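Local coordinates for protein YchN (Escherichia coli, PDB 1JX7) that is of unknown function but assembles into a homohexamer, a dimer of trimers, and belongs to the DsrE/DsrF-like family, whose relatives include sulfur-handling proteins, at residues L37-M42 and V73-C78; M1-I6 and E32-R38. All coordinates share one frame; numbering follows the deposited sequence.

Contact 1. Residues L37-M42 and V73-C78; sequences LRLFLM and VPVKLC
Phe40 turns CG away from its backbone N (chi1 -166°), and Cys78 does the same with SG (chi1 -166°), so that the ring leans toward strand 75-78 and the thiol comes to its edge. CE1 of Phe40 rests 3.8 Å from CB of Cys78, and SG lies 5.3 Å from the ring centroid, a sulfur-aromatic contact at the rim. Toward the other end of the ring, CD2 meets CB of Lys76, while the carbonyl O of Lys76 sits over one face, displaced toward the rim. Strands 36-41 and 75-78 are parallel neighbours in the sheet, the two strands of a beta-alpha-beta crossover through helix 61-70. Their ladder has four bonds: Leu39 N to Pro74 O, Lys76 N to Leu39 O and Leu41 N to Lys76 O, each 2.8 Å, then the longer Cys78 N to Leu41 O at 3.1 Å. Were Phe40 an alanine, Cys78 CB and SG would probably lose their aromatic neighbour, and a gap would open next to Leu104 of helix 101-107. On the face opposite Phe40, Leu41 and Leu77 lie side by side and point the same way, CD1 of the first 3.7 Å from CD2 of the second. Before the ladder begins, CG1 of Val73 packs against CD2 of Leu37 at 3.7 Å, and Leu68 of helix 61-70 touches both residues.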
# COMPACT_ATOMS: atom_id res chain seq x y z
N LEU A 37 -3.13 -9.69 -26.76
CA LEU A 37 -3.05 -9.13 -25.42
C LEU A 37 -4.42 -9.01 -24.80
O LEU A 37 -5.35 -8.50 -25.43
CB LEU A 37 -2.40 -7.74 -25.51
CG LEU A 37 -1.90 -7.02 -24.25
CD1 LEU A 37 -1.55 -5.59 -24.64
CD2 LEU A 37 -2.96 -7.02 -23.16
N ARG A 38 -4.54 -9.47 -23.55
CA ARG A 38 -5.79 -9.42 -22.81
C ARG A 38 -5.52 -8.74 -21.48
O ARG A 38 -4.51 -9.03 -20.82
CB ARG A 38 -6.32 -10.82 -22.57
CG ARG A 38 -6.84 -11.56 -23.79
CD ARG A 38 -7.23 -12.95 -23.35
NE ARG A 38 -8.30 -13.53 -24.15
CZ ARG A 38 -8.13 -14.10 -25.34
NH1 ARG A 38 -6.91 -14.16 -25.87
NH2 ARG A 38 -9.16 -14.62 -25.98
N LEU A 39 -6.43 -7.84 -21.09
CA LEU A 39 -6.32 -7.08 -19.85
C LEU A 39 -7.46 -7.36 -18.90
O LEU A 39 -8.62 -7.17 -19.25
CB LEU A 39 -6.31 -5.58 -20.17
CG LEU A 39 -5.14 -4.67 -19.77
CD1 LEU A 39 -5.04 -4.60 -18.25
CD2 LEU A 39 -3.85 -5.19 -20.39
N PHE A 40 -7.13 -7.79 -17.70
CA PHE A 40 -8.16 -8.05 -16.71
C PHE A 40 -7.95 -7.07 -15.58
O PHE A 40 -6.80 -6.80 -15.22
CB PHE A 40 -8.06 -9.49 -16.20
CG PHE A 40 -9.27 -9.94 -15.44
CD1 PHE A 40 -9.39 -9.69 -14.08
CD2 PHE A 40 -10.33 -10.55 -16.11
CE1 PHE A 40 -10.54 -10.03 -13.39
CE2 PHE A 40 -11.48 -10.90 -15.43
CZ PHE A 40 -11.60 -10.64 -14.06
N LEU A 41 -9.02 -6.53 -15.03
CA LEU A 41 -8.89 -5.59 -13.91
C LEU A 41 -9.72 -6.08 -12.73
O LEU A 41 -10.93 -6.21 -12.84
CB LEU A 41 -9.35 -4.19 -14.32
CG LEU A 41 -8.71 -3.58 -15.57
CD1 LEU A 41 -9.18 -2.13 -15.73
CD2 LEU A 41 -7.20 -3.66 -15.46
N MSE A 42 -9.04 -6.33 -11.61
CA MSE A 42 -9.70 -6.80 -10.39
C MSE A 42 -9.82 -5.68 -9.36
O MSE A 42 -9.34 -4.58 -9.57
CB MSE A 42 -8.93 -7.97 -9.77
CG MSE A 42 -8.87 -9.23 -10.62
SE MSE A 42 -8.19 -10.63 -9.76
CE MSE A 42 -6.53 -10.05 -9.43
N VAL A 73 -7.93 -4.87 -28.09
CA VAL A 73 -7.29 -5.57 -26.99
C VAL A 73 -8.42 -5.67 -25.98
O VAL A 73 -8.94 -4.65 -25.51
CB VAL A 73 -6.12 -4.77 -26.39
CG1 VAL A 73 -5.65 -5.41 -25.11
CG2 VAL A 73 -4.99 -4.70 -27.38
N PRO A 74 -8.84 -6.90 -25.62
CA PRO A 74 -9.92 -7.07 -24.66
C PRO A 74 -9.58 -6.55 -23.26
O PRO A 74 -8.50 -6.79 -22.74
CB PRO A 74 -10.16 -8.58 -24.66
CG PRO A 74 -9.58 -9.05 -25.97
CD PRO A 74 -8.34 -8.21 -26.10
N VAL A 75 -10.53 -5.82 -22.69
CA VAL A 75 -10.37 -5.26 -21.35
C VAL A 75 -11.57 -5.67 -20.52
O VAL A 75 -12.68 -5.19 -20.74
CB VAL A 75 -10.30 -3.71 -21.43
CG1 VAL A 75 -10.43 -3.09 -20.04
CG2 VAL A 75 -8.99 -3.28 -22.09
N LYS A 76 -11.35 -6.57 -19.57
CA LYS A 76 -12.45 -7.05 -18.73
C LYS A 76 -12.41 -6.57 -17.29
O LYS A 76 -11.34 -6.57 -16.65
CB LYS A 76 -12.48 -8.59 -18.77
CG LYS A 76 -12.96 -9.18 -20.09
CD LYS A 76 -14.43 -8.84 -20.31
CE LYS A 76 -15.00 -9.53 -21.53
NZ LYS A 76 -16.48 -9.30 -21.65
N LEU A 77 -13.55 -6.15 -16.78
CA LEU A 77 -13.67 -5.70 -15.40
C LEU A 77 -14.35 -6.83 -14.63
O LEU A 77 -15.36 -7.37 -15.08
CB LEU A 77 -14.52 -4.43 -15.31
CG LEU A 77 -14.22 -3.24 -16.21
CD1 LEU A 77 -15.15 -2.10 -15.85
CD2 LEU A 77 -12.78 -2.80 -16.06
N CYS A 78 -13.80 -7.18 -13.46
CA CYS A 78 -14.36 -8.26 -12.65
C CYS A 78 -15.76 -7.97 -12.14
O CYS A 78 -15.99 -6.96 -11.47
CB CYS A 78 -13.43 -8.58 -11.48
SG CYS A 78 -13.83 -10.14 -10.67

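Contact 2. Residues M1-I6 and E32-R38; sequences MQKIVI and ESNLDLR
The first beta-alpha-beta unit of the chain brings strand 3-8 beside strand 36-41, with helix 17-31 as the connection, and here Ile4 is held through both its N-H and its C=O. Its N donates to Asp36 O at 3.0 Å in an almost straight bond (176° at the hydrogen), and its O accepts from Arg38 N, also at 3.0 Å. Ile6 N then reaches Arg38 O at 2.8 Å. At the start the pairing is weaker: Asp36 N to Gln2 O is a weak bond of 3.5 Å.

The side chains of Lys3, Asp36 and Arg38 gather on one face of this parallel pair. Asp36, its CG anti to the backbone N (chi1 170°), lays its carboxylate against the aliphatic part of Lys3, whose CG lies 3.8 Å from OD1. Arg38 NH1 forms a salt bridge with the same carboxylate, through weak, bent hydrogen bonds to both oxygens. The bend of the lysine at chi3 carries its ammonium over one face of the guanidinium, with NZ 3.6 Å from CZ of Arg38. The carboxylate is bridged to Arg38 alone of the two, Lys3 NZ standing 4.6 Å from Asp36 OD2, and its charge probably offsets part of both positive ones; Trp107 adds a cation-pi contact to Arg38.

On the other face, Ile4 and Leu35 cross at about a right angle, CD1 of the isoleucine 3.7 Å from CD2 of the leucine. Leu35 ends a type I turn that begins at Glu32, just beyond helix 17-31, and so leads the chain from helix to strand. Nearer the N terminus, the selenomethionine Met1 crosses the Asp36 side chain and sets its CE against CB. Leu109 of a neighbouring subunit packs on Ile4, Gln2 and Glu32.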
# COMPACT_ATOMS: atom_id res chain seq x y z
N MSE A 1 2.35 -17.32 -32.57
CA MSE A 1 2.02 -16.00 -31.96
C MSE A 1 2.37 -16.04 -30.48
O MSE A 1 3.39 -16.60 -30.09
CB MSE A 1 0.53 -15.70 -32.16
CG MSE A 1 0.10 -14.30 -31.76
SE MSE A 1 -1.65 -14.04 -32.14
CE MSE A 1 -2.42 -15.43 -31.23
N GLN A 2 1.52 -15.45 -29.64
CA GLN A 2 1.77 -15.42 -28.21
C GLN A 2 0.61 -14.80 -27.45
O GLN A 2 0.10 -13.76 -27.85
CB GLN A 2 3.03 -14.63 -27.91
CG GLN A 2 3.31 -14.48 -26.45
CD GLN A 2 4.66 -13.86 -26.17
OE1 GLN A 2 5.02 -13.66 -25.01
NE2 GLN A 2 5.41 -13.57 -27.22
N LYS A 3 0.22 -15.45 -26.36
CA LYS A 3 -0.88 -14.94 -25.55
C LYS A 3 -0.36 -14.36 -24.24
O LYS A 3 0.26 -15.07 -23.42
CB LYS A 3 -1.89 -16.05 -25.26
CG LYS A 3 -2.61 -16.54 -26.51
CD LYS A 3 -3.86 -17.35 -26.18
CE LYS A 3 -4.94 -16.49 -25.52
NZ LYS A 3 -6.24 -17.20 -25.34
N ILE A 4 -0.60 -13.08 -24.04
CA ILE A 4 -0.18 -12.40 -22.83
C ILE A 4 -1.35 -11.80 -22.09
O ILE A 4 -2.12 -11.01 -22.64
CB ILE A 4 0.82 -11.27 -23.15
CG1 ILE A 4 2.15 -11.86 -23.60
CG2 ILE A 4 0.99 -10.38 -21.94
CD1 ILE A 4 3.13 -10.81 -24.08
N VAL A 5 -1.51 -12.20 -20.82
CA VAL A 5 -2.59 -11.69 -20.00
C VAL A 5 -1.98 -10.72 -19.00
O VAL A 5 -0.91 -10.98 -18.43
CB VAL A 5 -3.31 -12.81 -19.23
CG1 VAL A 5 -4.35 -12.22 -18.29
CG2 VAL A 5 -3.98 -13.77 -20.20
N ILE A 6 -2.65 -9.59 -18.79
CA ILE A 6 -2.18 -8.60 -17.83
C ILE A 6 -3.29 -8.39 -16.81
O ILE A 6 -4.43 -8.14 -17.16
CB ILE A 6 -1.87 -7.25 -18.51
CG1 ILE A 6 -0.49 -7.30 -19.17
CG2 ILE A 6 -1.95 -6.11 -17.48
CD1 ILE A 6 0.01 -5.96 -19.69
N GLU A 32 4.59 -5.53 -31.04
CA GLU A 32 3.99 -6.56 -31.87
C GLU A 32 2.52 -6.27 -32.15
O GLU A 32 1.63 -6.73 -31.44
CB GLU A 32 4.16 -7.94 -31.24
CG GLU A 32 5.56 -8.50 -31.38
CD GLU A 32 5.64 -9.99 -31.11
OE1 GLU A 32 5.78 -10.38 -29.93
OE2 GLU A 32 5.54 -10.77 -32.08
N SER A 33 2.31 -5.51 -33.21
CA SER A 33 1.00 -5.09 -33.69
C SER A 33 -0.08 -6.18 -33.60
O SER A 33 -1.26 -5.86 -33.43
CB SER A 33 1.14 -4.63 -35.15
OG SER A 33 -0.08 -4.19 -35.69
N ASN A 34 0.35 -7.43 -33.70
CA ASN A 34 -0.55 -8.59 -33.66
C ASN A 34 -0.57 -9.31 -32.32
O ASN A 34 -1.28 -10.31 -32.15
CB ASN A 34 -0.14 -9.58 -34.74
CG ASN A 34 -1.31 -10.06 -35.57
OD1 ASN A 34 -2.29 -10.58 -35.04
ND2 ASN A 34 -1.22 -9.88 -36.89
N LEU A 35 0.20 -8.82 -31.36
CA LEU A 35 0.29 -9.44 -30.04
C LEU A 35 -1.09 -9.66 -29.41
O LEU A 35 -1.83 -8.70 -29.17
CB LEU A 35 1.17 -8.57 -29.13
CG LEU A 35 1.48 -8.88 -27.67
CD1 LEU A 35 0.39 -8.31 -26.81
CD2 LEU A 35 1.64 -10.37 -27.45
N ASP A 36 -1.43 -10.93 -29.17
CA ASP A 36 -2.71 -11.29 -28.54
C ASP A 36 -2.59 -10.87 -27.07
O ASP A 36 -2.02 -11.59 -26.24
CB ASP A 36 -2.93 -12.81 -28.63
CG ASP A 36 -4.12 -13.30 -27.80
OD1 ASP A 36 -4.13 -13.04 -26.58
OD2 ASP A 36 -5.03 -13.96 -28.35
N LEU A 37 -3.13 -9.69 -26.76
CA LEU A 37 -3.05 -9.13 -25.42
C LEU A 37 -4.42 -9.01 -24.80
O LEU A 37 -5.35 -8.50 -25.43
CB LEU A 37 -2.40 -7.74 -25.51
CG LEU A 37 -1.90 -7.02 -24.25
CD1 LEU A 37 -1.55 -5.59 -24.64
CD2 LEU A 37 -2.96 -7.02 -23.16
N ARG A 38 -4.54 -9.47 -23.55
CA ARG A 38 -5.79 -9.42 -22.81
C ARG A 38 -5.52 -8.74 -21.48
O ARG A 38 -4.51 -9.03 -20.82
CB ARG A 38 -6.32 -10.82 -22.57
CG ARG A 38 -6.84 -11.56 -23.79
CD ARG A 38 -7.23 -12.95 -23.35
NE ARG A 38 -8.30 -13.53 -24.15
CZ ARG A 38 -8.13 -14.10 -25.34
NH1 ARG A 38 -6.91 -14.16 -25.87
NH2 ARG A 38 -9.16 -14.62 -25.98

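How the contacts relate
From the N terminus, strand 3-8 leads through helix 17-31 to strand 36-41, and contact 2 closes that first crossover. The chain then runs on through helix 61-70 to strand 75-78, where contact 1 closes the second. The loops follow in series rather than nesting, and they meet in strand 36-41, whose Leu37 and Arg38 belong to both. That strand therefore has a parallel partner along each edge. Beyond them, strand 113-116 pairs with strand 3-8 and strand 96-99 with strand 75-78, completing the five strands of this chain's sheet. Phe40 N and Ile6 O, 2.8 Å apart in a probable hydrogen bond, join the two contacts directly.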